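Local coordinates for protein LbaCas13a H328A (C2c2) (Lachnospiraceae bacterium NK4A179, PDB 5WLH) that binds a CRISPR guide RNA and, as a Cas13a effector, probably uses it to recognise target RNA and then cleave RNA, at residues L559-L564 against D588-L592. Numbering follows the deposited sequence.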
loop_
_atom_site.group_PDB
_atom_site.type_symbol
_atom_site.label_atom_id
_atom_site.label_comp_id
_atom_site.label_asym_id
_atom_site.label_seq_id
_atom_site.Cartn_x
_atom_site.Cartn_y
_atom_site.Cartn_z
ATOM N N LEU A 559 25.558 -4.042 29.593
ATOM C CA LEU A 559 25.035 -3.206 28.517
ATOM C C LEU A 559 25.783 -3.424 27.206
ATOM O O LEU A 559 25.162 -3.620 26.156
ATOM C CB LEU A 559 25.100 -1.738 28.937
ATOM C CG LEU A 559 24.582 -0.769 27.880
ATOM C CD1 LEU A 559 23.170 -1.209 27.407
ATOM C CD2 LEU A 559 24.571 0.663 28.419
ATOM N N ARG A 560 27.120 -3.377 27.237
ATOM C CA ARG A 560 27.871 -3.566 25.998
ATOM C C ARG A 560 27.617 -4.939 25.396
ATOM O O ARG A 560 27.422 -5.060 24.180
ATOM C CB ARG A 560 29.366 -3.375 26.218
ATOM C CG ARG A 560 30.168 -3.571 24.942
ATOM C CD ARG A 560 31.655 -3.598 25.208
ATOM N NE ARG A 560 32.095 -2.324 25.751
ATOM C CZ ARG A 560 33.355 -2.026 26.035
ATOM N NH1 ARG A 560 34.314 -2.927 25.835
ATOM N NH2 ARG A 560 33.651 -0.829 26.520
ATOM N N ASP A 561 27.634 -5.991 26.221
ATOM C CA ASP A 561 27.395 -7.322 25.676
ATOM C C ASP A 561 25.963 -7.456 25.170
ATOM O O ASP A 561 25.720 -8.163 24.184
ATOM C CB ASP A 561 27.700 -8.392 26.731
ATOM C CG ASP A 561 29.201 -8.646 26.898
ATOM O OD1 ASP A 561 30.014 -7.939 26.258
ATOM O OD2 ASP A 561 29.563 -9.550 27.682
ATOM N N THR A 562 25.006 -6.790 25.821
ATOM C CA THR A 562 23.629 -6.803 25.331
ATOM C C THR A 562 23.527 -6.118 23.971
ATOM O O THR A 562 22.921 -6.662 23.036
ATOM C CB THR A 562 22.704 -6.137 26.345
ATOM O OG1 THR A 562 22.867 -6.772 27.618
ATOM C CG2 THR A 562 21.246 -6.257 25.902
ATOM N N ILE A 563 24.138 -4.938 23.832
ATOM C CA ILE A 563 24.136 -4.245 22.540
ATOM C C ILE A 563 24.742 -5.133 21.462
ATOM O O ILE A 563 24.226 -5.227 20.343
ATOM C CB ILE A 563 24.899 -2.913 22.643
ATOM C CG1 ILE A 563 24.177 -1.922 23.561
ATOM C CG2 ILE A 563 25.132 -2.335 21.268
ATOM C CD1 ILE A 563 25.060 -0.741 23.955
ATOM N N LEU A 564 25.849 -5.802 21.779
ATOM C CA LEU A 564 26.551 -6.553 20.754
ATOM C C LEU A 564 25.810 -7.821 20.332
ATOM O O LEU A 564 26.209 -8.440 19.340
ATOM C CB LEU A 564 27.974 -6.876 21.234
ATOM C CG LEU A 564 28.912 -5.664 21.366
ATOM C CD1 LEU A 564 30.292 -6.053 21.934
ATOM C CD2 LEU A 564 29.070 -5.010 20.010
ATOM N N ASP A 588 29.869 2.438 28.334
ATOM C CA ASP A 588 28.906 1.720 27.506
ATOM C C ASP A 588 27.555 2.423 27.442
ATOM O O ASP A 588 26.794 2.183 26.502
ATOM C CB ASP A 588 28.761 0.287 28.014
ATOM C CG ASP A 588 30.015 -0.537 27.763
ATOM O OD1 ASP A 588 30.605 -0.411 26.665
ATOM O OD2 ASP A 588 30.416 -1.312 28.659
ATOM N N VAL A 589 27.254 3.299 28.402
ATOM C CA VAL A 589 26.049 4.117 28.313
ATOM C C VAL A 589 26.163 5.117 27.166
ATOM O O VAL A 589 25.181 5.397 26.469
ATOM C CB VAL A 589 25.781 4.820 29.654
ATOM C CG1 VAL A 589 24.589 5.722 29.535
ATOM C CG2 VAL A 589 25.557 3.783 30.756
ATOM N N ASP A 590 27.357 5.669 26.946
ATOM C CA ASP A 590 27.547 6.550 25.798
ATOM C C ASP A 590 27.524 5.765 24.496
ATOM O O ASP A 590 27.126 6.298 23.453
ATOM C CB ASP A 590 28.856 7.319 25.936
ATOM C CG ASP A 590 28.958 8.047 27.264
ATOM O OD1 ASP A 590 28.354 9.135 27.398
ATOM O OD2 ASP A 590 29.620 7.514 28.177
ATOM N N PHE A 591 27.957 4.506 24.545
ATOM C CA PHE A 591 27.812 3.612 23.403
ATOM C C PHE A 591 26.342 3.456 23.024
ATOM O O PHE A 591 25.965 3.665 21.863
ATOM C CB PHE A 591 28.437 2.258 23.739
ATOM C CG PHE A 591 28.501 1.299 22.583
ATOM C CD1 PHE A 591 28.444 1.750 21.277
ATOM C CD2 PHE A 591 28.633 -0.062 22.813
ATOM C CE1 PHE A 591 28.509 0.861 20.215
ATOM C CE2 PHE A 591 28.702 -0.962 21.755
ATOM C CZ PHE A 591 28.632 -0.492 20.451
ATOM N N LEU A 592 25.498 3.113 24.004
ATOM C CA LEU A 592 24.055 3.029 23.773
ATOM C C LEU A 592 23.494 4.351 23.266
ATOM O O LEU A 592 22.658 4.378 22.349
ATOM C CB LEU A 592 23.348 2.624 25.066
ATOM C CG LEU A 592 21.821 2.600 25.005
ATOM C CD1 LEU A 592 21.422 1.554 23.965
ATOM C CD2 LEU A 592 21.231 2.274 26.366
HETATM O O HOH W 1 28.839 -3.025 29.546
#
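Ile563 reaches between Phe591 and Leu592 on the tightly packed, apolar side of the contact. With CG1 beside its backbone N (chi1 -66°), its CD1 lies 3.8 Å from CD2 of Phe591 and 3.9 Å from CB of Leu592, while its other branch, CG2, meets the far end of the ring at CE2. A beta-branched residue suits this place because its two arms can follow one ring along its length. Leu559, whose forked end spreads methyls over the opposing helix, sets CD2 3.3 Å from the carbonyl O of Asp588 and also packs it on Val589; its side chain crosses that of Leu592 at about a right angle. Leu564 adds a looser touch at the edge of the broad, flat Phe591 ring, CD2 to CE2 at 4.4 Å.

The other border is polar and only partly buried. The long arginine can bend its guanidinium toward the short aspartate: NE of Arg560 donates to OD1 of Asp588 at 2.6 Å, near the guanidinium plane and on the syn side of the carboxylate, though tilted 21° from the carboxylate plane; NH2 adds a weak bond to the same oxygen. The two planes stand nearly perpendicular, so the groups do not pair side by side. Instead, OD2 takes a hydrogen bond from a water that in turn accepts from the backbone N of Arg560. With an alanine here, the carboxylate of Asp588 would probably lose its charged partner, leaving that water as the polar link across this side.

This is plain helix packing, the segments running at 31°, about 14 Å from the RNA at the nearest atom. Helix 486-517 packs against Leu559 and Leu592, helix 621-632 against Phe591, and helix 578-581 against Arg560 and Leu564.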